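Local coordinates for IAA acetyltransferase (Bacillus cereus ATCC 14579, PDB 1Y9K), which probably transfers an acetyl group from acetyl-CoA to an amine, as expected of a GNAT-family N-acetyltransferase, though its substrate is not established, at residues 18-23 / 28-33; 22-27 / 130-135; 50-55 / 87-92; 61-66 / 146-151; 100-103 / 108-111. All coordinates share one frame; numbering follows the deposited sequence.

Contact 1 of 5, residues 18-23 / 28-33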
# COMPACT_ATOMS: atom_id res chain seq x y z
N SER A 18 -3.87 -4.10 -12.94
CA SER A 18 -2.67 -4.90 -13.18
C SER A 18 -1.68 -4.88 -12.02
O SER A 18 -1.38 -5.93 -11.43
CB SER A 18 -2.00 -4.37 -14.46
OG SER A 18 -2.29 -2.99 -14.69
N LEU A 19 -1.20 -3.70 -11.68
CA LEU A 19 -0.21 -3.54 -10.62
C LEU A 19 -0.82 -3.66 -9.22
O LEU A 19 -0.16 -4.16 -8.29
CB LEU A 19 0.50 -2.20 -10.80
CG LEU A 19 1.95 -2.04 -10.38
CD1 LEU A 19 2.83 -3.13 -10.97
CD2 LEU A 19 2.38 -0.69 -10.86
N LEU A 20 -2.07 -3.23 -9.07
CA LEU A 20 -2.79 -3.37 -7.81
C LEU A 20 -3.02 -4.83 -7.40
O LEU A 20 -3.10 -5.15 -6.21
CB LEU A 20 -4.13 -2.62 -7.87
CG LEU A 20 -4.03 -1.08 -7.89
CD1 LEU A 20 -5.32 -0.44 -8.39
CD2 LEU A 20 -3.65 -0.54 -6.52
N LEU A 21 -3.14 -5.70 -8.41
CA LEU A 21 -3.36 -7.13 -8.21
C LEU A 21 -2.11 -7.82 -7.68
O LEU A 21 -2.17 -8.91 -7.13
CB LEU A 21 -3.84 -7.78 -9.50
CG LEU A 21 -5.35 -7.68 -9.77
CD1 LEU A 21 -5.68 -7.92 -11.25
CD2 LEU A 21 -6.11 -8.65 -8.88
N LEU A 22 -0.97 -7.16 -7.85
CA LEU A 22 0.29 -7.64 -7.33
C LEU A 22 0.29 -7.61 -5.80
O LEU A 22 0.79 -8.53 -5.15
CB LEU A 22 1.43 -6.80 -7.91
CG LEU A 22 2.88 -7.24 -7.82
CD1 LEU A 22 3.09 -8.69 -8.25
CD2 LEU A 22 3.70 -6.29 -8.67
N ALA A 23 -0.30 -6.55 -5.24
CA ALA A 23 -0.37 -6.38 -3.79
C ALA A 23 -1.65 -6.96 -3.21
O ALA A 23 -1.68 -7.36 -2.04
CB ALA A 23 -0.24 -4.91 -3.43
N ARG A 28 -12.33 -7.77 -6.55
CA ARG A 28 -13.46 -7.27 -5.77
C ARG A 28 -13.02 -6.44 -4.56
O ARG A 28 -13.66 -5.44 -4.25
CB ARG A 28 -14.39 -8.41 -5.35
CG ARG A 28 -15.87 -7.99 -5.30
CD ARG A 28 -16.79 -9.09 -5.83
NE ARG A 28 -16.95 -10.20 -4.89
CZ ARG A 28 -17.54 -11.36 -5.17
NH1 ARG A 28 -18.04 -11.59 -6.38
NH2 ARG A 28 -17.64 -12.30 -4.23
N GLN A 29 -11.93 -6.87 -3.90
CA GLN A 29 -11.31 -6.11 -2.80
C GLN A 29 -10.87 -4.74 -3.30
O GLN A 29 -11.27 -3.72 -2.75
CB GLN A 29 -10.05 -6.80 -2.27
CG GLN A 29 -10.20 -8.22 -1.78
CD GLN A 29 -10.76 -8.32 -0.39
OE1 GLN A 29 -11.78 -8.97 -0.18
NE2 GLN A 29 -10.10 -7.69 0.57
N ILE A 30 -10.04 -4.75 -4.34
CA ILE A 30 -9.53 -3.54 -4.98
C ILE A 30 -10.66 -2.56 -5.29
O ILE A 30 -10.55 -1.36 -4.99
CB ILE A 30 -8.71 -3.89 -6.26
CG1 ILE A 30 -7.43 -4.66 -5.88
CG2 ILE A 30 -8.35 -2.63 -7.07
CD1 ILE A 30 -6.79 -5.39 -7.05
N ALA A 31 -11.76 -3.07 -5.85
CA ALA A 31 -12.94 -2.26 -6.14
C ALA A 31 -13.52 -1.57 -4.89
O ALA A 31 -13.91 -0.40 -4.98
CB ALA A 31 -14.00 -3.08 -6.84
N THR A 32 -13.54 -2.27 -3.75
CA THR A 32 -14.03 -1.71 -2.49
C THR A 32 -13.35 -0.37 -2.12
O THR A 32 -14.04 0.60 -1.77
CB THR A 32 -14.06 -2.74 -1.28
OG1 THR A 32 -12.73 -3.14 -0.86
CG2 THR A 32 -14.87 -3.98 -1.65
N TYR A 33 -12.03 -0.29 -2.25
CA TYR A 33 -11.33 0.93 -1.87
C TYR A 33 -10.97 1.96 -2.96
O TYR A 33 -10.73 3.13 -2.65
CB TYR A 33 -10.11 0.63 -1.00
CG TYR A 33 -9.13 -0.38 -1.53
CD1 TYR A 33 -8.12 -0.01 -2.42
CD2 TYR A 33 -9.15 -1.70 -1.08
CE1 TYR A 33 -7.18 -0.93 -2.88
CE2 TYR A 33 -8.22 -2.63 -1.52
CZ TYR A 33 -7.24 -2.24 -2.42
OH TYR A 33 -6.32 -3.16 -2.86
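L20, on the helix 17-23, turns its side chain toward I30 of the helix 27-36, and the two buried residues form the heart of this helix-helix contact. Its CB lies 3.9 Å from I30 CD1, and farther out L20 CD1 approaches I30 CG2 at 4.0 Å. The methyl I30 CD1 also comes up against the backbone, 3.8 Å from L20 O. That carbonyl oxygen is not left to the methyl alone: N66 on the strand 61-69 donates its ND2 to it. One residue on, L21 starts out beside the contact rather than into it, but its branch bends back and CD2 meets I30 CD1 at 3.8 Å, the two side chains crossing nearly at right angles.

One isoleucine therefore serves both leucines. With CG1 lying anti to its carbonyl carbon (chi1 -66°) and the chain then stretched out (chi2 163°), I30 sends CD1 between L20 and L21, while CG2 stays back to meet the outer end of L20. On the same helix, I30 O sits over the centre of the Y33 ring, 3.7 Å above its plane, and the Y33 hydroxyl bonds to D24 and N66.

No hydrogen bond joins the two segments. The helices are held to each other here by close-fitting aliphatic groups, while L20 O and the Y33 hydroxyl find their partners in N66 and D24.

Contact 2 of 5, residues 22-27 / 130-135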
# COMPACT_ATOMS: atom_id res chain seq x y z
N LEU A 22 -0.97 -7.16 -7.85
CA LEU A 22 0.29 -7.64 -7.33
C LEU A 22 0.29 -7.61 -5.80
O LEU A 22 0.79 -8.53 -5.15
CB LEU A 22 1.43 -6.80 -7.91
CG LEU A 22 2.88 -7.24 -7.82
CD1 LEU A 22 3.09 -8.69 -8.25
CD2 LEU A 22 3.70 -6.29 -8.67
N ALA A 23 -0.30 -6.55 -5.24
CA ALA A 23 -0.37 -6.38 -3.79
C ALA A 23 -1.65 -6.96 -3.21
O ALA A 23 -1.68 -7.36 -2.04
CB ALA A 23 -0.24 -4.91 -3.43
N ASP A 24 -2.71 -7.02 -4.02
CA ASP A 24 -4.02 -7.47 -3.56
C ASP A 24 -4.68 -8.38 -4.60
O ASP A 24 -5.24 -7.89 -5.59
CB ASP A 24 -4.90 -6.26 -3.23
CG ASP A 24 -6.21 -6.64 -2.58
OD1 ASP A 24 -6.58 -7.82 -2.55
OD2 ASP A 24 -6.90 -5.73 -2.11
N PRO A 25 -4.62 -9.71 -4.38
CA PRO A 25 -5.04 -10.74 -5.35
C PRO A 25 -6.49 -10.70 -5.81
O PRO A 25 -6.83 -11.35 -6.78
CB PRO A 25 -4.76 -12.05 -4.61
CG PRO A 25 -3.74 -11.70 -3.58
CD PRO A 25 -4.09 -10.32 -3.15
N SER A 26 -7.35 -9.96 -5.12
CA SER A 26 -8.77 -9.95 -5.46
C SER A 26 -9.21 -8.63 -6.11
O SER A 26 -8.96 -7.54 -5.58
CB SER A 26 -9.62 -10.29 -4.23
OG SER A 26 -10.88 -9.64 -4.26
N GLU A 27 -9.87 -8.74 -7.26
CA GLU A 27 -10.38 -7.58 -7.98
C GLU A 27 -11.59 -6.95 -7.29
O GLU A 27 -11.83 -5.75 -7.42
CB GLU A 27 -10.74 -7.96 -9.42
CG GLU A 27 -9.54 -7.92 -10.36
CD GLU A 27 -9.92 -8.05 -11.83
OE1 GLU A 27 -10.90 -7.40 -12.27
OE2 GLU A 27 -9.22 -8.79 -12.55
N LYS A 130 -9.55 -15.16 5.64
CA LYS A 130 -10.92 -14.68 5.61
C LYS A 130 -11.29 -13.92 4.33
O LYS A 130 -12.43 -13.98 3.88
CB LYS A 130 -11.16 -13.78 6.81
CG LYS A 130 -12.43 -14.07 7.56
CD LYS A 130 -12.24 -13.83 9.05
CE LYS A 130 -11.43 -14.96 9.69
NZ LYS A 130 -11.10 -14.62 11.10
N HIS A 131 -10.32 -13.19 3.77
CA HIS A 131 -10.57 -12.34 2.61
C HIS A 131 -10.26 -13.00 1.27
O HIS A 131 -10.68 -12.52 0.23
CB HIS A 131 -9.77 -11.03 2.72
CG HIS A 131 -10.36 -10.06 3.70
ND1 HIS A 131 -10.32 -10.25 5.06
CD2 HIS A 131 -11.00 -8.88 3.51
CE1 HIS A 131 -10.91 -9.24 5.67
NE2 HIS A 131 -11.33 -8.39 4.75
N TYR A 132 -9.53 -14.11 1.30
CA TYR A 132 -9.13 -14.77 0.06
C TYR A 132 -9.38 -16.27 0.10
O TYR A 132 -9.07 -16.93 1.09
CB TYR A 132 -7.66 -14.48 -0.27
CG TYR A 132 -7.34 -13.00 -0.27
CD1 TYR A 132 -6.78 -12.40 0.86
CD2 TYR A 132 -7.60 -12.20 -1.38
CE1 TYR A 132 -6.49 -11.05 0.88
CE2 TYR A 132 -7.31 -10.85 -1.38
CZ TYR A 132 -6.75 -10.27 -0.25
OH TYR A 132 -6.46 -8.93 -0.23
N GLU A 133 -9.97 -16.78 -0.97
CA GLU A 133 -10.22 -18.20 -1.14
C GLU A 133 -8.91 -18.99 -1.03
O GLU A 133 -8.83 -19.98 -0.31
CB GLU A 133 -10.91 -18.45 -2.49
CG GLU A 133 -11.81 -19.71 -2.58
CD GLU A 133 -12.34 -19.97 -4.01
OE1 GLU A 133 -12.97 -21.04 -4.24
OE2 GLU A 133 -12.13 -19.11 -4.91
N GLU A 134 -7.87 -18.51 -1.72
CA GLU A 134 -6.60 -19.23 -1.80
C GLU A 134 -5.51 -18.72 -0.84
O GLU A 134 -5.26 -17.52 -0.74
CB GLU A 134 -6.07 -19.22 -3.25
CG GLU A 134 -4.89 -20.17 -3.49
CD GLU A 134 -5.24 -21.63 -3.25
OE1 GLU A 134 -5.81 -22.25 -4.18
OE2 GLU A 134 -4.94 -22.16 -2.15
N GLU A 135 -4.85 -19.68 -0.17
CA GLU A 135 -3.73 -19.43 0.73
C GLU A 135 -2.55 -18.70 0.06
O GLU A 135 -2.17 -19.02 -1.07
CB GLU A 135 -3.25 -20.75 1.31
CG GLU A 135 -2.21 -20.60 2.41
CD GLU A 135 -1.73 -21.93 2.93
OE1 GLU A 135 -1.02 -22.64 2.19
OE2 GLU A 135 -2.07 -22.26 4.08
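The Y132 ring meets the 22-27 turn mainly along its edge. D24 OD1 lies in the ring plane beyond the hydroxyl, and S26 CB sits near that plane too, 3.7 Å from CE2. P25 comes in obliquely, its CD 3.7 Å from the same CE2. The D24 carboxylate is turned almost perpendicular to the ring, the planes 82° apart.

From this position Y132 OH donates a 2.6 Å hydrogen bond to D24 OD1, reaching the oxygen from well above the carboxylate plane (60° out of it). D24 places the acceptor by setting CG anti to its backbone N (chi1 -173°). The backbone N of S26 adds a weak, nearly straight bond to the same OD1 at 3.4 Å. The other oxygen, OD2, is bonded to the Y33 hydroxyl on helix 27-36, which begins just after this turn. S26 occupies the N-cap position of that helix, its OG capping the backbone N of Q29.

Y132 is the residue at which the chain leaves helix 127-131, so the contact joins the exit of one helix to the turn between two others. Chemically, the buried D24 carboxylate is gripped by two tyrosine hydroxyls and, more loosely, a backbone N-H, with P25 CD and S26 CB packed against the CE2 side of the Y132 ring.

Contact 3 of 5, residues 50-55 / 87-92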
# COMPACT_ATOMS: atom_id res chain seq x y z
N GLY A 50 4.62 1.75 -10.45
CA GLY A 50 4.31 1.83 -9.04
C GLY A 50 2.93 2.42 -8.84
O GLY A 50 2.40 3.12 -9.71
N VAL A 51 2.33 2.14 -7.69
CA VAL A 51 1.02 2.65 -7.37
C VAL A 51 0.84 2.66 -5.85
O VAL A 51 1.54 1.92 -5.15
CB VAL A 51 -0.10 1.84 -8.08
CG1 VAL A 51 -0.11 0.36 -7.63
CG2 VAL A 51 -1.47 2.49 -7.89
N TYR A 52 -0.06 3.53 -5.37
CA TYR A 52 -0.62 3.43 -4.03
C TYR A 52 -2.04 4.02 -3.99
O TYR A 52 -2.39 4.89 -4.80
CB TYR A 52 0.30 4.04 -2.97
CG TYR A 52 0.35 5.57 -2.91
CD1 TYR A 52 -0.66 6.30 -2.28
CD2 TYR A 52 1.43 6.27 -3.47
CE1 TYR A 52 -0.61 7.70 -2.21
CE2 TYR A 52 1.49 7.67 -3.40
CZ TYR A 52 0.47 8.37 -2.77
OH TYR A 52 0.52 9.73 -2.71
N VAL A 53 -2.86 3.52 -3.07
CA VAL A 53 -4.22 4.00 -2.87
C VAL A 53 -4.33 4.43 -1.41
O VAL A 53 -4.03 3.65 -0.49
CB VAL A 53 -5.29 2.90 -3.19
CG1 VAL A 53 -6.72 3.41 -2.99
CG2 VAL A 53 -5.13 2.38 -4.60
N LEU A 54 -4.75 5.68 -1.22
CA LEU A 54 -5.06 6.25 0.10
C LEU A 54 -6.56 6.22 0.33
O LEU A 54 -7.33 6.56 -0.56
CB LEU A 54 -4.56 7.68 0.19
CG LEU A 54 -3.07 7.84 0.43
CD1 LEU A 54 -2.68 9.31 0.46
CD2 LEU A 54 -2.65 7.15 1.72
N LEU A 55 -6.97 5.77 1.51
CA LEU A 55 -8.38 5.82 1.90
C LEU A 55 -8.52 6.55 3.23
O LEU A 55 -7.75 6.29 4.16
CB LEU A 55 -8.96 4.42 1.99
CG LEU A 55 -10.46 4.24 2.29
CD1 LEU A 55 -11.31 4.74 1.14
CD2 LEU A 55 -10.78 2.78 2.61
N VAL A 87 2.82 9.94 2.55
CA VAL A 87 2.94 10.73 3.79
C VAL A 87 2.66 12.21 3.51
O VAL A 87 1.85 12.84 4.21
CB VAL A 87 4.35 10.56 4.45
CG1 VAL A 87 4.55 11.55 5.61
CG2 VAL A 87 4.57 9.11 4.94
N GLU A 88 3.33 12.75 2.48
CA GLU A 88 3.16 14.15 2.09
C GLU A 88 1.75 14.48 1.61
O GLU A 88 1.21 15.53 1.93
CB GLU A 88 4.20 14.57 1.03
CG GLU A 88 5.62 14.74 1.59
CD GLU A 88 5.64 15.50 2.92
OE1 GLU A 88 5.30 16.70 2.93
OE2 GLU A 88 5.99 14.88 3.96
N THR A 89 1.16 13.56 0.86
CA THR A 89 -0.21 13.72 0.39
C THR A 89 -1.19 13.75 1.56
O THR A 89 -2.13 14.55 1.57
CB THR A 89 -0.56 12.61 -0.60
OG1 THR A 89 0.35 12.66 -1.70
CG2 THR A 89 -1.99 12.75 -1.11
N ALA A 90 -0.93 12.90 2.55
CA ALA A 90 -1.77 12.77 3.73
C ALA A 90 -1.72 13.99 4.66
O ALA A 90 -2.76 14.39 5.21
CB ALA A 90 -1.41 11.48 4.49
N LYS A 91 -0.53 14.55 4.84
CA LYS A 91 -0.38 15.83 5.54
C LYS A 91 -1.18 16.90 4.82
O LYS A 91 -1.97 17.61 5.43
CB LYS A 91 1.09 16.26 5.61
CG LYS A 91 1.96 15.42 6.53
CD LYS A 91 3.43 15.80 6.37
CE LYS A 91 4.30 15.04 7.36
NZ LYS A 91 5.73 14.97 6.90
N GLY A 92 -0.97 16.98 3.50
CA GLY A 92 -1.67 17.91 2.62
C GLY A 92 -3.18 17.93 2.82
O GLY A 92 -3.79 19.00 2.78
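Y52 and L54 reach from strand 48-56 to T89 on helix 78-92, part of the helical layer on one face of the GNAT sheet. The two strand residues alternate with V51 and V53, whose side chains go to the opposite face.

Y52 carries its ring between its own backbone N and carbonyl carbon (chi1 75°), a tight placement that swings the phenol out toward the helix. T89 comes from the opposite direction, and its OG1 lies at the ring edge, 3.1 Å from Y52 OH. Each hydroxyl has a firmer partner one helical turn back: Y52 OH bonds to H85 ND1, and T89 OG1 to the backbone O of H85. The tyrosine ring also meets that of Y40 on the neighbouring strand, with the planes close to parallel.

T89 splits its two branches between the strand residues. With OG1 beside its backbone N (chi1 -59°), CG2 is thrown to the far side and packs on L54. That leucine is extended, and its CD1 is the end that arrives. Along the outer side of the helix, K91 and E88 form a salt bridge, NZ donating to the syn lone pair of E88 OE2 at 3.0 Å. At the inner side, L54 CD1 stops 3.8 Å from T89 CG2.

Contact 4 of 5, residues 61-66 / 146-151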
# COMPACT_ATOMS: atom_id res chain seq x y z
N THR A 61 -7.64 10.39 9.71
CA THR A 61 -6.83 9.21 9.42
C THR A 61 -6.97 8.77 7.97
O THR A 61 -8.08 8.59 7.47
CB THR A 61 -7.22 8.03 10.36
OG1 THR A 61 -7.18 8.48 11.72
CG2 THR A 61 -6.26 6.86 10.20
N MSE A 62 -5.83 8.58 7.31
CA MSE A 62 -5.79 7.85 6.04
C MSE A 62 -5.03 6.53 6.20
O MSE A 62 -4.17 6.38 7.08
CB MSE A 62 -5.21 8.71 4.91
CG MSE A 62 -6.16 9.83 4.43
SE MSE A 62 -5.75 10.80 2.95
CE MSE A 62 -4.11 11.31 3.21
N GLU A 63 -5.39 5.56 5.36
CA GLU A 63 -4.68 4.31 5.28
C GLU A 63 -4.22 4.03 3.86
O GLU A 63 -4.99 4.22 2.92
CB GLU A 63 -5.55 3.16 5.75
CG GLU A 63 -4.79 1.84 5.82
CD GLU A 63 -5.55 0.74 6.51
OE1 GLU A 63 -6.53 1.03 7.24
OE2 GLU A 63 -5.16 -0.43 6.31
N ILE A 64 -2.98 3.58 3.72
CA ILE A 64 -2.49 3.02 2.45
C ILE A 64 -3.08 1.62 2.25
O ILE A 64 -2.64 0.65 2.87
CB ILE A 64 -0.95 2.98 2.39
CG1 ILE A 64 -0.39 4.39 2.64
CG2 ILE A 64 -0.51 2.47 1.04
CD1 ILE A 64 1.09 4.45 3.02
N MSE A 65 -4.11 1.54 1.40
CA MSE A 65 -4.88 0.31 1.23
C MSE A 65 -4.20 -0.67 0.30
O MSE A 65 -4.48 -1.87 0.31
CB MSE A 65 -6.28 0.61 0.68
CG MSE A 65 -7.19 1.41 1.63
SE MSE A 65 -7.34 0.72 3.29
CE MSE A 65 -8.03 -0.89 2.96
N ASN A 66 -3.32 -0.13 -0.53
CA ASN A 66 -2.59 -0.90 -1.52
C ASN A 66 -1.39 -0.08 -1.92
O ASN A 66 -1.50 1.13 -2.13
CB ASN A 66 -3.48 -1.18 -2.75
CG ASN A 66 -2.91 -2.24 -3.67
OD1 ASN A 66 -1.75 -2.16 -4.08
ND2 ASN A 66 -3.73 -3.22 -4.03
N MSE A 146 -2.84 -9.84 9.31
CA MSE A 146 -2.47 -8.48 8.92
C MSE A 146 -1.81 -7.75 10.09
O MSE A 146 -2.42 -7.54 11.14
CB MSE A 146 -3.68 -7.69 8.39
CG MSE A 146 -3.36 -6.37 7.67
SE MSE A 146 -2.55 -6.56 6.04
CE MSE A 146 -3.96 -6.37 4.95
N ILE A 147 -0.55 -7.40 9.91
CA ILE A 147 0.15 -6.55 10.87
C ILE A 147 -0.21 -5.10 10.56
O ILE A 147 -0.11 -4.65 9.41
CB ILE A 147 1.70 -6.77 10.84
CG1 ILE A 147 2.07 -8.26 10.97
CG2 ILE A 147 2.40 -5.91 11.88
CD1 ILE A 147 1.41 -9.02 12.10
N ARG A 148 -0.65 -4.38 11.60
CA ARG A 148 -1.14 -3.01 11.45
C ARG A 148 -0.08 -2.05 11.95
O ARG A 148 0.49 -2.23 13.04
CB ARG A 148 -2.44 -2.82 12.26
CG ARG A 148 -3.56 -3.82 11.98
CD ARG A 148 -4.23 -3.53 10.65
NE ARG A 148 -4.96 -2.25 10.69
CZ ARG A 148 -5.32 -1.54 9.62
NH1 ARG A 148 -5.00 -1.97 8.40
NH2 ARG A 148 -5.99 -0.39 9.78
N LEU A 149 0.21 -1.03 11.14
CA LEU A 149 1.21 -0.04 11.48
C LEU A 149 0.63 1.36 11.33
O LEU A 149 -0.31 1.58 10.55
CB LEU A 149 2.48 -0.19 10.60
CG LEU A 149 3.32 -1.47 10.53
CD1 LEU A 149 2.81 -2.44 9.45
CD2 LEU A 149 4.77 -1.12 10.26
N ALA A 150 1.18 2.30 12.07
CA ALA A 150 0.67 3.66 12.07
C ALA A 150 1.76 4.68 12.26
O ALA A 150 2.82 4.41 12.82
CB ALA A 150 -0.41 3.84 13.12
N MSE A 151 1.48 5.88 11.78
CA MSE A 151 2.40 6.98 11.80
C MSE A 151 1.61 8.24 12.18
O MSE A 151 0.54 8.52 11.61
CB MSE A 151 2.98 7.13 10.40
CG MSE A 151 4.24 7.94 10.32
SE MSE A 151 4.62 8.35 8.62
CE MSE A 151 6.25 9.01 8.85
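E63 and R148 form a salt bridge across the GNAT sheet, joining strands 61-69 and 141-152, which are not hydrogen-bonded neighbours but flank strand 97-103. E63 projects from the sheet face opposite the one where M62 and I64 pack on helix 78-92.

From CB the glutamate runs outward over the middle strand. CG lies anti to the backbone N (chi1 -174°), and the chain remains extended past it, which carries the carboxylate across to R148. CD is the first atom to come near the arginine, 3.3 Å from NH1. The two oxygens then divide the work: OE1 takes NH2 at 3.0 Å, while OE2 takes NH1 at 2.6 Å, both bonds fairly straight. The guanidinium thus grips end-on, one nitrogen to each oxygen.

The flat groups are not coplanar; they are 53° apart. Both oxygens lie in or close to the guanidinium plane, whereas the nitrogens approach from above the carboxylate plane, so the twist is felt on the glutamate side. R148 meets the straight glutamate with a chain folded at chi2 and chi3, crossing it at about a right angle. E99, on the strand between, offers NH2 a second, long and weak ion pair. The straighter of the two bridge bonds is R148 NH2 to E63 OE1, with 170° at the hydrogen.

Contact 5 of 5, residues 100-103 / 108-111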
# COMPACT_ATOMS: atom_id res chain seq x y z
N VAL A 100 -0.94 1.72 7.55
CA VAL A 100 -0.67 0.75 6.52
C VAL A 100 -0.70 -0.64 7.17
O VAL A 100 -0.21 -0.83 8.28
CB VAL A 100 0.69 1.05 5.82
CG1 VAL A 100 1.87 0.84 6.78
CG2 VAL A 100 0.85 0.22 4.54
N GLY A 101 -1.30 -1.60 6.47
CA GLY A 101 -1.28 -2.99 6.90
C GLY A 101 -0.41 -3.78 5.95
O GLY A 101 -0.20 -3.38 4.80
N THR A 102 0.13 -4.89 6.45
CA THR A 102 0.83 -5.86 5.62
C THR A 102 0.80 -7.23 6.30
O THR A 102 0.61 -7.31 7.51
CB THR A 102 2.26 -5.41 5.27
OG1 THR A 102 2.66 -6.07 4.07
CG2 THR A 102 3.26 -5.75 6.39
N GLY A 103 0.97 -8.29 5.51
CA GLY A 103 0.99 -9.66 6.03
C GLY A 103 2.15 -9.95 6.96
O GLY A 103 3.21 -9.32 6.87
N SER A 108 10.08 -7.92 4.44
CA SER A 108 10.77 -6.83 3.75
C SER A 108 9.95 -5.52 3.76
O SER A 108 10.52 -4.43 3.87
CB SER A 108 11.15 -7.25 2.32
OG SER A 108 11.11 -6.13 1.45
N GLN A 109 8.63 -5.64 3.64
CA GLN A 109 7.75 -4.48 3.80
C GLN A 109 7.71 -3.98 5.24
O GLN A 109 7.72 -2.76 5.47
CB GLN A 109 6.32 -4.79 3.31
CG GLN A 109 6.27 -5.28 1.88
CD GLN A 109 4.92 -5.08 1.24
OE1 GLN A 109 4.83 -4.72 0.05
NE2 GLN A 109 3.84 -5.30 2.00
N LEU A 110 7.66 -4.91 6.19
CA LEU A 110 7.77 -4.56 7.62
C LEU A 110 9.00 -3.71 7.95
O LEU A 110 8.89 -2.72 8.67
CB LEU A 110 7.74 -5.81 8.51
CG LEU A 110 6.44 -6.60 8.67
CD1 LEU A 110 6.68 -7.85 9.52
CD2 LEU A 110 5.35 -5.74 9.26
N ALA A 111 10.17 -4.09 7.43
CA ALA A 111 11.39 -3.29 7.59
C ALA A 111 11.27 -1.93 6.90
O ALA A 111 11.61 -0.90 7.51
CB ALA A 111 12.62 -4.05 7.06
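T102 OG1 and Q109 NE2 are modelled 2.5 Å apart, the closest polar approach between 100-103 and 108-111, though a separation shorter than normal for such a pair and so doubtful in its detail. Q109 gets its amide there with a chain that is extended beyond CG (chi2 -158°), reaching from the first turn of the helix back to the strand. NE2 is also 3.6 Å from T102 CB, on the hydroxyl side of the threonine.

T102 points its side chain at the helix and uses both branches. OG1 stands anti to the backbone N (chi1 -156°), on the Q109 side, which pushes the methyl CG2 between N and the carbonyl carbon and toward L110. There CG2 meets L110 CD2 at 3.6 Å and the branch carbon CG at 4.0 Å. L110 does not aim at the strand from its backbone, yet its tip bends in. A polar contact and an aliphatic one thus lie side by side on one threonine.

Y113 packs on T102 and V100 from farther along the helix, and L110 also touches I147 on strand 141-152. The unit is a strand followed, after a short turn, by the helix lying against it, the arrangement that in GNAT enzymes usually borders the acetyl-CoA cleft.

How the contacts relate
Contacts 3, 4 and 5 use strands of the mixed sheet directly, while contacts 1 and 2, which share helix 17-23 and have centres 9 Å apart, lie against strand 61-69; contacts 1, 2 and 4 meet around N66. Contacts 3 and 4 (11 Å between centres) sit on neighbouring strands 48-56 and 61-69, and 4 and 5 (9 Å) meet through backbone bonds between strands 97-103 and 141-152. Along the chain, contact 1 closes before 3, 4 and 5 open; contact 4 crosses both 2 and 3 and encloses 5. Contact 2 encloses 3 and 5, yet its centre is about 22 Å from that of contact 3. Together they tie the N-terminal helices, central strands and C-terminal strand into one compact GNAT domain.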